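Local coordinates for DNA translocase coupling protein (Clostridium perfringens, PDB 6O1W), which probably binds ATP and DNA as the translocase coupling protein for conjugation of plasmid pCW3, this chain being a fragment with its FtsK/SpoIIIE-type domain, at residues A10-A15 with P29-F34; L263-R268 with K291-V296; I145-L150 with F343-H348; G168-L173 with V232-A237. One frame throughout, in Å; residues are numbered along the deposited sequence.

Interaction 1 of 4, residues A10-A15 with P29-F34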
loop_
_atom_site.group_PDB
_atom_site.type_symbol
_atom_site.label_atom_id
_atom_site.label_comp_id
_atom_site.label_asym_id
_atom_site.label_seq_id
_atom_site.Cartn_x
_atom_site.Cartn_y
_atom_site.Cartn_z
ATOM N N ALA A 10 -27.119 9.668 -24.760
ATOM C CA ALA A 10 -28.564 9.810 -24.563
ATOM C C ALA A 10 -28.877 10.084 -23.100
ATOM O O ALA A 10 -29.706 10.934 -22.816
ATOM C CB ALA A 10 -29.280 8.546 -25.013
ATOM N N GLU A 11 -28.169 9.388 -22.186
ATOM C CA GLU A 11 -28.307 9.512 -20.742
ATOM C C GLU A 11 -27.843 10.889 -20.274
ATOM O O GLU A 11 -28.545 11.502 -19.493
ATOM C CB GLU A 11 -27.535 8.389 -20.029
ATOM C CG GLU A 11 -27.719 8.350 -18.513
ATOM C CD GLU A 11 -26.520 7.944 -17.668
ATOM O OE1 GLU A 11 -25.556 7.361 -18.217
ATOM O OE2 GLU A 11 -26.554 8.205 -16.443
ATOM N N TYR A 12 -26.682 11.384 -20.758
ATOM C CA TYR A 12 -26.180 12.708 -20.353
ATOM C C TYR A 12 -27.084 13.805 -20.844
ATOM O O TYR A 12 -27.430 14.700 -20.069
ATOM C CB TYR A 12 -24.750 12.951 -20.855
ATOM C CG TYR A 12 -23.698 12.139 -20.141
ATOM C CD1 TYR A 12 -23.949 11.572 -18.895
ATOM C CD2 TYR A 12 -22.451 11.932 -20.711
ATOM C CE1 TYR A 12 -22.987 10.813 -18.239
ATOM C CE2 TYR A 12 -21.474 11.196 -20.054
ATOM C CZ TYR A 12 -21.743 10.642 -18.817
ATOM O OH TYR A 12 -20.771 9.897 -18.203
ATOM N N ARG A 13 -27.519 13.702 -22.116
ATOM C CA ARG A 13 -28.382 14.695 -22.737
ATOM C C ARG A 13 -29.657 14.901 -21.912
ATOM O O ARG A 13 -29.952 16.033 -21.518
ATOM C CB ARG A 13 -28.651 14.354 -24.219
ATOM C CG ARG A 13 -29.669 15.291 -24.882
ATOM C CD ARG A 13 -29.692 15.207 -26.405
ATOM N NE ARG A 13 -29.983 16.531 -26.954
ATOM C CZ ARG A 13 -29.750 16.915 -28.204
ATOM N NH1 ARG A 13 -29.211 16.076 -29.074
ATOM N NH2 ARG A 13 -30.044 18.150 -28.591
ATOM N N LEU A 14 -30.351 13.800 -21.590
ATOM C CA LEU A 14 -31.567 13.798 -20.787
ATOM C C LEU A 14 -31.327 14.416 -19.396
ATOM O O LEU A 14 -32.123 15.243 -18.946
ATOM C CB LEU A 14 -32.111 12.360 -20.652
ATOM C CG LEU A 14 -33.383 12.173 -19.798
ATOM C CD1 LEU A 14 -34.578 12.876 -20.413
ATOM C CD2 LEU A 14 -33.660 10.707 -19.552
ATOM N N ALA A 15 -30.225 14.047 -18.754
ATOM C CA ALA A 15 -29.877 14.562 -17.434
ATOM C C ALA A 15 -29.695 16.082 -17.482
ATOM O O ALA A 15 -30.269 16.789 -16.657
ATOM C CB ALA A 15 -28.616 13.867 -16.908
ATOM N N PRO A 29 -24.122 20.433 -22.285
ATOM C CA PRO A 29 -22.721 20.026 -22.508
ATOM C C PRO A 29 -22.566 18.867 -23.481
ATOM O O PRO A 29 -23.428 17.991 -23.570
ATOM C CB PRO A 29 -22.247 19.654 -21.113
ATOM C CG PRO A 29 -23.091 20.525 -20.212
ATOM C CD PRO A 29 -24.434 20.495 -20.843
ATOM N N ILE A 30 -21.483 18.916 -24.255
ATOM C CA ILE A 30 -21.123 17.930 -25.261
ATOM C C ILE A 30 -20.079 16.980 -24.673
ATOM O O ILE A 30 -18.997 17.432 -24.312
ATOM C CB ILE A 30 -20.538 18.662 -26.511
ATOM C CG1 ILE A 30 -21.492 19.749 -27.090
ATOM C CG2 ILE A 30 -20.083 17.675 -27.598
ATOM C CD1 ILE A 30 -22.886 19.270 -27.562
ATOM N N LEU A 31 -20.361 15.658 -24.675
ATOM C CA LEU A 31 -19.394 14.650 -24.253
ATOM C C LEU A 31 -18.272 14.574 -25.300
ATOM O O LEU A 31 -18.537 14.248 -26.466
ATOM C CB LEU A 31 -20.052 13.265 -24.092
ATOM C CG LEU A 31 -19.098 12.129 -23.669
ATOM C CD1 LEU A 31 -18.638 12.292 -22.241
ATOM C CD2 LEU A 31 -19.732 10.762 -23.883
ATOM N N LYS A 32 -17.037 14.904 -24.883
ATOM C CA LYS A 32 -15.868 14.859 -25.760
ATOM C C LYS A 32 -15.175 13.526 -25.605
ATOM O O LYS A 32 -14.720 12.962 -26.604
ATOM C CB LYS A 32 -14.890 16.020 -25.465
ATOM C CG LYS A 32 -15.450 17.417 -25.781
ATOM C CD LYS A 32 -16.004 17.593 -27.228
ATOM C CE LYS A 32 -14.920 17.682 -28.289
ATOM N NZ LYS A 32 -14.142 18.951 -28.219
ATOM N N SER A 33 -15.093 13.018 -24.355
ATOM C CA SER A 33 -14.468 11.731 -24.041
ATOM C C SER A 33 -14.801 11.231 -22.650
ATOM O O SER A 33 -14.986 12.011 -21.713
ATOM C CB SER A 33 -12.948 11.790 -24.207
ATOM O OG SER A 33 -12.344 12.787 -23.402
ATOM N N PHE A 34 -14.861 9.905 -22.531
ATOM C CA PHE A 34 -15.103 9.179 -21.298
ATOM C C PHE A 34 -13.973 8.140 -21.234
ATOM O O PHE A 34 -13.972 7.199 -22.033
ATOM C CB PHE A 34 -16.486 8.506 -21.352
ATOM C CG PHE A 34 -16.901 7.882 -20.042
ATOM C CD1 PHE A 34 -16.407 6.638 -19.654
ATOM C CD2 PHE A 34 -17.761 8.546 -19.181
ATOM C CE1 PHE A 34 -16.754 6.080 -18.421
ATOM C CE2 PHE A 34 -18.110 7.986 -17.951
ATOM C CZ PHE A 34 -17.626 6.743 -17.591
#
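Tyr12 reaches from helix 7-18 across to Leu31 and Phe34 on strand 30-36, and its side chain carries the whole contact from the helix side. With CG anti to the carbonyl carbon (chi1 -72°), CB and CG carry the ring out toward the strand. One ortho carbon, CD2, comes first to Leu31, 4.1 Å from its methyl CD1. The meta carbon beyond it comes closer, CE2 lying 3.7 Å from the same Leu31 CD1. That methyl sits at the edge of the tyrosine ring, near its plane; the Phe47 and Tyr12 rings meet edge-to-face, and Leu67 of helix 60-67 touches Tyr12 too. At the tip, Tyr12 OH lies 3.3 Å from CE2 and 3.4 Å from CD2 of Phe34, near the plane of that ring, the two side chains crossing at about a right angle. The polar partner of the hydroxyl is Arg8, one helical turn earlier, and the same arginine makes a cation-pi contact with Phe34.

The strand can present Leu31 and Phe34 together because Lys32 and Ser33 both face Thr46 in a classic beta bulge. Regular alternation would send residues three apart to opposite faces, whereas here both point toward the helix. The contact thus joins helix 7-18 to an outermost strand of the small four-stranded antiparallel sheet. Its chemistry is aromatic and aliphatic across most of its length, and the phenol lets it end in a polar group, so that the oxygen can take its hydrogen bond from Arg8 while still lying against the rim of Phe34.

Interaction 2 of 4, residues L263-R268 with K291-V296; sequences LARLSR and KNNVPV
NH2 of Arg268 is held by two carbonyl oxygens, one from each helix end. It donates to Asn293 O at 2.7 Å, the oxygen lying in the guanidinium plane but the N-H bent well off line (132°). The bond to Ala264 O, within its own segment, is 2.8 Å long and straighter, at 159°. Behind it, NE makes a weak bond to Arg265 O. The chain curls back over the helix end through bends at chi2 and chi3, and the two bonds from NH2 fix how the flat group is turned.

Below this polar layer the side chains pack closely. Ala264 CB meets Asn293 CB at 3.8 Å, and the amide group of Asn293 lies along the next residue, its CG 3.7 Å from Arg265 CA. The Arg265 and Asn293 side chains run side by side in the same direction, although the guanidinium of Arg265 then leads away from the contact.

The helix finish is held from within as well. Leu263 O accepts from both Ser267 N and Ser267 OG, the hydroxyl approaching at 2.7 Å from above the carbonyl plane. Ile272 O, at the start of strand 272-278, is a second acceptor near that hydroxyl and would have to share its one proton. Pro130 and His131 touch Arg268 from the loop before strand 132-135.

Helices 247-266 and 288-293 therefore meet through their C-terminal ends. Ala264 O, which a continuing helix would bond to the amide of residue 268, instead receives that residue's guanidinium, and the positive group probably sits well against the partial negative charge of both ends.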
loop_
_atom_site.group_PDB
_atom_site.type_symbol
_atom_site.label_atom_id
_atom_site.label_comp_id
_atom_site.label_asym_id
_atom_site.label_seq_id
_atom_site.Cartn_x
_atom_site.Cartn_y
_atom_site.Cartn_z
ATOM N N LEU A 263 18.845 -9.737 1.286
ATOM C CA LEU A 263 17.661 -10.325 1.909
ATOM C C LEU A 263 16.479 -10.272 0.962
ATOM O O LEU A 263 15.878 -11.305 0.708
ATOM C CB LEU A 263 17.287 -9.577 3.183
ATOM C CG LEU A 263 17.543 -10.215 4.522
ATOM C CD1 LEU A 263 16.867 -9.377 5.608
ATOM C CD2 LEU A 263 17.062 -11.672 4.571
ATOM N N ALA A 264 16.177 -9.088 0.398
ATOM C CA ALA A 264 15.045 -8.901 -0.503
ATOM C C ALA A 264 15.104 -9.819 -1.753
ATOM O O ALA A 264 14.108 -10.441 -2.136
ATOM C CB ALA A 264 14.947 -7.439 -0.910
ATOM N N ARG A 265 16.270 -9.923 -2.343
ATOM C CA ARG A 265 16.497 -10.693 -3.557
ATOM C C ARG A 265 16.453 -12.204 -3.314
ATOM O O ARG A 265 15.868 -12.917 -4.124
ATOM C CB ARG A 265 17.851 -10.240 -4.192
ATOM C CG ARG A 265 18.356 -11.049 -5.392
ATOM C CD ARG A 265 19.655 -10.471 -5.947
ATOM N NE ARG A 265 20.730 -10.433 -4.938
ATOM C CZ ARG A 265 21.600 -11.415 -4.721
ATOM N NH1 ARG A 265 21.571 -12.515 -5.464
ATOM N NH2 ARG A 265 22.519 -11.296 -3.774
ATOM N N LEU A 266 17.030 -12.685 -2.200
ATOM C CA LEU A 266 17.170 -14.122 -1.937
ATOM C C LEU A 266 16.209 -14.783 -0.946
ATOM O O LEU A 266 16.303 -16.013 -0.804
ATOM C CB LEU A 266 18.604 -14.426 -1.468
ATOM C CG LEU A 266 19.776 -14.100 -2.423
ATOM C CD1 LEU A 266 21.121 -14.477 -1.766
ATOM C CD2 LEU A 266 19.641 -14.869 -3.741
ATOM N N SER A 267 15.330 -14.035 -0.248
ATOM C CA SER A 267 14.491 -14.657 0.802
ATOM C C SER A 267 13.060 -15.105 0.390
ATOM O O SER A 267 12.197 -15.344 1.269
ATOM C CB SER A 267 14.400 -13.751 2.023
ATOM O OG SER A 267 13.729 -12.577 1.607
ATOM N N ARG A 268 12.849 -15.307 -0.905
ATOM C CA ARG A 268 11.591 -15.749 -1.511
ATOM C C ARG A 268 11.016 -17.023 -0.866
ATOM O O ARG A 268 9.860 -17.034 -0.480
ATOM C CB ARG A 268 11.814 -16.029 -3.012
ATOM C CG ARG A 268 12.920 -15.210 -3.673
ATOM C CD ARG A 268 12.293 -14.224 -4.627
ATOM N NE ARG A 268 12.502 -12.859 -4.163
ATOM C CZ ARG A 268 11.622 -11.871 -4.283
ATOM N NH1 ARG A 268 10.434 -12.089 -4.836
ATOM N NH2 ARG A 268 11.918 -10.664 -3.845
ATOM N N LYS A 291 12.838 -1.795 -5.816
ATOM C CA LYS A 291 11.774 -2.008 -6.778
ATOM C C LYS A 291 11.832 -3.364 -7.450
ATOM O O LYS A 291 10.797 -4.003 -7.576
ATOM C CB LYS A 291 11.710 -0.875 -7.814
ATOM C CG LYS A 291 10.933 0.354 -7.339
ATOM C CD LYS A 291 10.848 1.413 -8.452
ATOM C CE LYS A 291 9.480 1.514 -9.102
ATOM N NZ LYS A 291 9.023 0.245 -9.737
ATOM N N ASN A 292 13.027 -3.829 -7.848
ATOM C CA ASN A 292 13.159 -5.125 -8.519
ATOM C C ASN A 292 12.875 -6.307 -7.581
ATOM O O ASN A 292 12.522 -7.379 -8.067
ATOM C CB ASN A 292 14.544 -5.274 -9.192
ATOM C CG ASN A 292 14.894 -4.214 -10.227
ATOM O OD1 ASN A 292 14.037 -3.605 -10.880
ATOM N ND2 ASN A 292 16.179 -3.950 -10.390
ATOM N N ASN A 293 12.974 -6.116 -6.249
ATOM C CA ASN A 293 12.788 -7.247 -5.341
ATOM C C ASN A 293 11.627 -7.129 -4.371
ATOM O O ASN A 293 11.378 -8.075 -3.626
ATOM C CB ASN A 293 14.084 -7.537 -4.582
ATOM C CG ASN A 293 15.262 -7.811 -5.479
ATOM O OD1 ASN A 293 16.282 -7.136 -5.419
ATOM N ND2 ASN A 293 15.143 -8.790 -6.339
ATOM N N VAL A 294 10.940 -5.995 -4.342
ATOM C CA VAL A 294 9.788 -5.805 -3.440
ATOM C C VAL A 294 8.544 -5.771 -4.320
ATOM O O VAL A 294 8.261 -4.732 -4.876
ATOM C CB VAL A 294 9.922 -4.568 -2.506
ATOM C CG1 VAL A 294 8.684 -4.432 -1.597
ATOM C CG2 VAL A 294 11.200 -4.684 -1.667
ATOM N N PRO A 295 7.829 -6.900 -4.497
ATOM C CA PRO A 295 6.721 -6.923 -5.474
ATOM C C PRO A 295 5.410 -6.262 -5.066
ATOM O O PRO A 295 4.699 -5.814 -5.952
ATOM C CB PRO A 295 6.512 -8.423 -5.733
ATOM C CG PRO A 295 6.957 -9.076 -4.472
ATOM C CD PRO A 295 8.105 -8.258 -3.971
ATOM N N VAL A 296 5.051 -6.258 -3.764
ATOM C CA VAL A 296 3.787 -5.665 -3.341
ATOM C C VAL A 296 3.986 -4.182 -3.046
ATOM O O VAL A 296 4.861 -3.831 -2.253
ATOM C CB VAL A 296 3.162 -6.383 -2.110
ATOM C CG1 VAL A 296 1.861 -5.711 -1.703
ATOM C CG2 VAL A 296 2.942 -7.876 -2.368
#

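Interaction 3 of 4, residues I145-L150 with F343-H348; sequences ILRCIL and FDDDKH
Helix 142-155, which follows the Walker A P-loop of this probable P-loop ATPase, receives along one side the segment beyond strand 334-340 of the large sheet. Phe343 lays a face of its ring on the helix backbone. Cys148 CA stands 4.1 Å from the ring centroid and 22° off its normal, a CH-pi contact, and Arg147 O lies over the same face, likewise displaced toward the rim. Side chain meets side chain at the root of the ring, where Cys148 CB is 3.8 Å from Phe343 CB; the sulfur is more distant and oblique. On the opposite face sits His348 CB, so the ring is sandwiched between helix 142-155 and the short helix 345-348.

Arg147, extended from CG to NE, passes Asp345 at about a right angle. Its CD touches Asp345 OD1 at 3.7 Å, but NE stays 4.1 Å from OD2, which sits off the guanidinium plane where no N-H aims, so only the charges attract. The firmer partner of Asp345 is the hydroxyl of Tyr175. A nearly straight bond ties the Phe343 turn to its helix, Asp344 N donating to His348 ND1 at 2.9 Å and 174°, in the imidazole plane.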
loop_
_atom_site.group_PDB
_atom_site.type_symbol
_atom_site.label_atom_id
_atom_site.label_comp_id
_atom_site.label_asym_id
_atom_site.label_seq_id
_atom_site.Cartn_x
_atom_site.Cartn_y
_atom_site.Cartn_z
ATOM N N ILE A 145 -1.350 -0.105 8.258
ATOM C CA ILE A 145 -1.396 -1.303 7.388
ATOM C C ILE A 145 -0.312 -2.285 7.791
ATOM O O ILE A 145 -0.592 -3.465 7.905
ATOM C CB ILE A 145 -1.237 -0.926 5.878
ATOM C CG1 ILE A 145 -2.447 -0.130 5.371
ATOM C CG2 ILE A 145 -1.012 -2.186 5.002
ATOM C CD1 ILE A 145 -2.204 0.544 4.018
ATOM N N LEU A 146 0.933 -1.801 7.963
ATOM C CA LEU A 146 2.073 -2.630 8.344
ATOM C C LEU A 146 1.861 -3.319 9.690
ATOM O O LEU A 146 2.209 -4.475 9.815
ATOM C CB LEU A 146 3.355 -1.769 8.380
ATOM C CG LEU A 146 3.760 -1.124 7.040
ATOM C CD1 LEU A 146 5.062 -0.386 7.186
ATOM C CD2 LEU A 146 3.864 -2.168 5.923
ATOM N N ARG A 147 1.280 -2.605 10.691
ATOM C CA ARG A 147 1.001 -3.154 12.031
ATOM C C ARG A 147 -0.138 -4.186 11.984
ATOM O O ARG A 147 -0.123 -5.132 12.764
ATOM C CB ARG A 147 0.718 -2.042 13.045
ATOM C CG ARG A 147 1.958 -1.191 13.340
ATOM C CD ARG A 147 1.653 -0.102 14.349
ATOM N NE ARG A 147 2.769 0.838 14.454
ATOM C CZ ARG A 147 2.809 2.030 13.865
ATOM N NH1 ARG A 147 1.781 2.459 13.142
ATOM N NH2 ARG A 147 3.871 2.813 14.008
ATOM N N CYS A 148 -1.096 -4.004 11.052
ATOM C CA CYS A 148 -2.207 -4.936 10.781
ATOM C C CYS A 148 -1.656 -6.247 10.194
ATOM O O CYS A 148 -2.083 -7.319 10.587
ATOM C CB CYS A 148 -3.202 -4.294 9.817
ATOM S SG CYS A 148 -4.702 -5.257 9.583
ATOM N N ILE A 149 -0.725 -6.153 9.238
ATOM C CA ILE A 149 -0.036 -7.308 8.628
ATOM C C ILE A 149 0.760 -8.035 9.729
ATOM O O ILE A 149 0.689 -9.252 9.820
ATOM C CB ILE A 149 0.899 -6.848 7.477
ATOM C CG1 ILE A 149 0.053 -6.344 6.266
ATOM C CG2 ILE A 149 1.874 -8.008 7.056
ATOM C CD1 ILE A 149 0.821 -5.543 5.290
ATOM N N LEU A 150 1.504 -7.270 10.562
ATOM C CA LEU A 150 2.317 -7.790 11.662
ATOM C C LEU A 150 1.467 -8.608 12.623
ATOM O O LEU A 150 1.861 -9.715 12.976
ATOM C CB LEU A 150 3.000 -6.617 12.402
ATOM C CG LEU A 150 3.758 -6.920 13.702
ATOM C CD1 LEU A 150 4.931 -7.957 13.453
ATOM C CD2 LEU A 150 4.287 -5.617 14.328
ATOM N N PHE A 343 -6.439 -0.375 11.821
ATOM C CA PHE A 343 -5.964 -1.207 12.925
ATOM C C PHE A 343 -5.472 -0.223 13.949
ATOM O O PHE A 343 -4.570 0.562 13.675
ATOM C CB PHE A 343 -4.831 -2.135 12.438
ATOM C CG PHE A 343 -4.255 -3.051 13.498
ATOM C CD1 PHE A 343 -3.188 -2.639 14.292
ATOM C CD2 PHE A 343 -4.769 -4.324 13.692
ATOM C CE1 PHE A 343 -2.657 -3.482 15.264
ATOM C CE2 PHE A 343 -4.228 -5.167 14.658
ATOM C CZ PHE A 343 -3.200 -4.731 15.461
ATOM N N ASP A 344 -6.093 -0.229 15.109
ATOM C CA ASP A 344 -5.808 0.707 16.194
ATOM C C ASP A 344 -5.142 -0.084 17.290
ATOM O O ASP A 344 -5.784 -0.984 17.852
ATOM C CB ASP A 344 -7.165 1.306 16.687
ATOM C CG ASP A 344 -7.080 2.433 17.709
ATOM O OD1 ASP A 344 -6.406 2.256 18.737
ATOM O OD2 ASP A 344 -7.699 3.487 17.478
ATOM N N ASP A 345 -3.859 0.221 17.601
ATOM C CA ASP A 345 -3.099 -0.465 18.663
ATOM C C ASP A 345 -3.856 -0.530 19.998
ATOM O O ASP A 345 -3.866 -1.585 20.646
ATOM C CB ASP A 345 -1.740 0.214 18.891
ATOM C CG ASP A 345 -0.774 0.084 17.738
ATOM O OD1 ASP A 345 -0.970 -0.818 16.899
ATOM O OD2 ASP A 345 0.188 0.881 17.678
ATOM N N ASP A 346 -4.520 0.576 20.388
ATOM C CA ASP A 346 -5.252 0.663 21.656
ATOM C C ASP A 346 -6.395 -0.344 21.780
ATOM O O ASP A 346 -6.711 -0.744 22.894
ATOM C CB ASP A 346 -5.750 2.091 21.954
ATOM C CG ASP A 346 -4.703 3.032 22.513
ATOM O OD1 ASP A 346 -3.801 2.555 23.241
ATOM O OD2 ASP A 346 -4.797 4.249 22.243
ATOM N N LYS A 347 -6.968 -0.803 20.667
ATOM C CA LYS A 347 -8.037 -1.790 20.791
ATOM C C LYS A 347 -7.814 -3.095 20.021
ATOM O O LYS A 347 -8.518 -4.071 20.290
ATOM C CB LYS A 347 -9.414 -1.184 20.455
ATOM C CG LYS A 347 -9.582 -0.478 19.154
ATOM C CD LYS A 347 -10.698 0.528 19.303
ATOM C CE LYS A 347 -11.101 1.120 17.983
ATOM N NZ LYS A 347 -12.002 2.301 18.148
ATOM N N HIS A 348 -6.819 -3.155 19.123
ATOM C CA HIS A 348 -6.635 -4.348 18.316
ATOM C C HIS A 348 -5.384 -5.148 18.624
ATOM O O HIS A 348 -5.361 -6.339 18.337
ATOM C CB HIS A 348 -6.700 -3.977 16.820
ATOM C CG HIS A 348 -8.012 -3.381 16.409
ATOM N ND1 HIS A 348 -8.073 -2.194 15.707
ATOM C CD2 HIS A 348 -9.274 -3.804 16.670
ATOM C CE1 HIS A 348 -9.361 -1.943 15.530
ATOM N NE2 HIS A 348 -10.124 -2.881 16.105
#

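Interaction 4 of 4, residues G168-L173 with V232-A237; sequences GVEFGL and VIDELA
Apolar contact between loop and strand is made by Phe171, whose ring end reaches Val232 and Asp234. Its CZ lies 3.7 Å from Val232 CG1, and CE2 comes within 3.9 Å of Asp234 CB, both approaches being oblique to the ring. The aromatic plane stands nearly perpendicular to the Asp234 carboxylate.

Polar contact belongs to Glu170 and Asp234, which cross at about a right angle. Glu170 CG, placed anti to the carbonyl carbon by chi1 (-59°), lies 3.6 Å from Asp234 OD2, and the bend at chi2 turns the carboxylate. The like-charged Glu170 OE2 and Asp234 OD1 remain 4.3 Å apart, and a water bridges them, donating to Glu170 OE2 at 2.8 Å and to Asp234 OD1 at 2.7 Å. Arg147 NH2 bonds to Glu170 O and makes a long, weak ion pair with Asp234 OD1.

Local bonds shape each segment: a type I turn runs from Gly168 to Phe171, and a capping bond joins Ala237 N to the anti lone pair of Glu235 OE2 at 2.8 Å.

An acidic pair directly after a hydrophobic strand is consistent with a Walker B motif at Asp234 and Glu235; Asp234 also makes a weak hydrogen bond to Ser143 of the P-loop. Strand 229-233 runs between strands 272-278 and 159-163 of the large sheet, and the loop that leads from 159-163 to 179-182 folds back over its end.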
loop_
_atom_site.group_PDB
_atom_site.type_symbol
_atom_site.label_atom_id
_atom_site.label_comp_id
_atom_site.label_asym_id
_atom_site.label_seq_id
_atom_site.Cartn_x
_atom_site.Cartn_y
_atom_site.Cartn_z
ATOM N N GLY A 168 12.229 4.112 19.016
ATOM C CA GLY A 168 11.252 3.032 19.093
ATOM C C GLY A 168 9.861 3.473 19.500
ATOM O O GLY A 168 9.018 2.623 19.783
ATOM N N VAL A 169 9.587 4.793 19.492
ATOM C CA VAL A 169 8.301 5.380 19.886
ATOM C C VAL A 169 7.126 4.818 19.042
ATOM O O VAL A 169 5.999 4.724 19.536
ATOM C CB VAL A 169 8.374 6.934 19.907
ATOM C CG1 VAL A 169 7.021 7.564 20.261
ATOM C CG2 VAL A 169 9.419 7.384 20.915
ATOM N N GLU A 170 7.403 4.401 17.807
ATOM C CA GLU A 170 6.392 3.809 16.926
ATOM C C GLU A 170 6.089 2.354 17.306
ATOM O O GLU A 170 5.090 1.821 16.849
ATOM C CB GLU A 170 6.826 3.906 15.450
ATOM C CG GLU A 170 7.068 5.325 14.953
ATOM C CD GLU A 170 5.880 6.254 15.119
ATOM O OE1 GLU A 170 5.919 7.110 16.034
ATOM O OE2 GLU A 170 4.898 6.108 14.354
ATOM N N PHE A 171 6.980 1.698 18.081
ATOM C CA PHE A 171 6.813 0.310 18.556
ATOM C C PHE A 171 7.088 0.280 20.047
ATOM O O PHE A 171 8.201 -0.037 20.486
ATOM C CB PHE A 171 7.714 -0.673 17.815
ATOM C CG PHE A 171 7.447 -0.766 16.338
ATOM C CD1 PHE A 171 6.310 -1.415 15.859
ATOM C CD2 PHE A 171 8.356 -0.250 15.419
ATOM C CE1 PHE A 171 6.075 -1.526 14.485
ATOM C CE2 PHE A 171 8.122 -0.366 14.046
ATOM C CZ PHE A 171 6.973 -0.986 13.591
ATOM N N GLY A 172 6.074 0.699 20.796
ATOM C CA GLY A 172 6.104 0.814 22.243
ATOM C C GLY A 172 6.397 -0.456 22.991
ATOM O O GLY A 172 6.722 -1.485 22.392
ATOM N N LEU A 173 6.260 -0.390 24.315
ATOM C CA LEU A 173 6.580 -1.495 25.235
ATOM C C LEU A 173 5.722 -2.745 25.029
ATOM O O LEU A 173 6.181 -3.837 25.311
ATOM C CB LEU A 173 6.527 -1.020 26.700
ATOM C CG LEU A 173 7.539 0.053 27.123
ATOM C CD1 LEU A 173 7.205 0.604 28.495
ATOM C CD2 LEU A 173 8.967 -0.463 27.088
ATOM N N VAL A 232 9.709 -5.556 10.193
ATOM C CA VAL A 232 8.924 -4.357 9.922
ATOM C C VAL A 232 9.849 -3.175 10.017
ATOM O O VAL A 232 10.457 -2.962 11.059
ATOM C CB VAL A 232 7.693 -4.212 10.864
ATOM C CG1 VAL A 232 6.823 -3.003 10.461
ATOM C CG2 VAL A 232 6.859 -5.484 10.881
ATOM N N ILE A 233 9.981 -2.435 8.926
ATOM C CA ILE A 233 10.837 -1.258 8.891
ATOM C C ILE A 233 9.856 -0.104 8.807
ATOM O O ILE A 233 9.197 0.086 7.779
ATOM C CB ILE A 233 11.825 -1.346 7.683
ATOM C CG1 ILE A 233 12.793 -2.569 7.838
ATOM C CG2 ILE A 233 12.565 -0.027 7.457
ATOM C CD1 ILE A 233 13.528 -2.982 6.566
ATOM N N ASP A 234 9.720 0.635 9.906
ATOM C CA ASP A 234 8.798 1.772 9.993
ATOM C C ASP A 234 9.112 2.846 8.965
ATOM O O ASP A 234 8.188 3.400 8.375
ATOM C CB ASP A 234 8.804 2.383 11.402
ATOM C CG ASP A 234 7.743 3.466 11.569
ATOM O OD1 ASP A 234 6.534 3.112 11.674
ATOM O OD2 ASP A 234 8.113 4.664 11.571
ATOM N N GLU A 235 10.411 3.128 8.722
ATOM C CA GLU A 235 10.755 4.159 7.760
ATOM C C GLU A 235 12.015 3.784 7.040
ATOM O O GLU A 235 13.090 3.754 7.660
ATOM C CB GLU A 235 10.827 5.554 8.448
ATOM C CG GLU A 235 11.248 6.711 7.538
ATOM C CD GLU A 235 10.503 6.771 6.215
ATOM O OE1 GLU A 235 9.275 7.032 6.227
ATOM O OE2 GLU A 235 11.142 6.507 5.169
ATOM N N LEU A 236 11.891 3.488 5.730
ATOM C CA LEU A 236 13.023 3.093 4.883
ATOM C C LEU A 236 14.097 4.188 4.789
ATOM O O LEU A 236 15.277 3.845 4.712
ATOM C CB LEU A 236 12.562 2.671 3.474
ATOM C CG LEU A 236 13.574 1.967 2.532
ATOM C CD1 LEU A 236 14.190 0.728 3.150
ATOM C CD2 LEU A 236 12.933 1.622 1.223
ATOM N N ALA A 237 13.705 5.485 4.835
ATOM C CA ALA A 237 14.663 6.609 4.776
ATOM C C ALA A 237 15.719 6.553 5.896
ATOM O O ALA A 237 16.850 6.947 5.659
ATOM C CB ALA A 237 13.939 7.949 4.796
HETATM O O HOH W 1 4.955 5.343 11.655
#

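Interactions 3 and 4 are buried and adjoin each other in the probable ATPase core. Arg147 links them, its NH2 lying 3.5 Å from Glu170 OE2 in a salt bridge, so a residue of the P-loop helix serves both the C-terminal segment and the loop beside the putative Walker B strand. Interaction 2, partly buried and about 20 Å from interaction 4 between centres, is crossed by one direct guanidinium-to-carbonyl bond, where interaction 4 uses a bridging water and interaction 3 aromatic packing. Interaction 1 stands apart, its centre 45 Å or more from the others, in the small antiparallel-sheet region, and is crossed by no hydrogen bond, only by Tyr12 lying against Leu31 and, with its hydroxyl, Phe34.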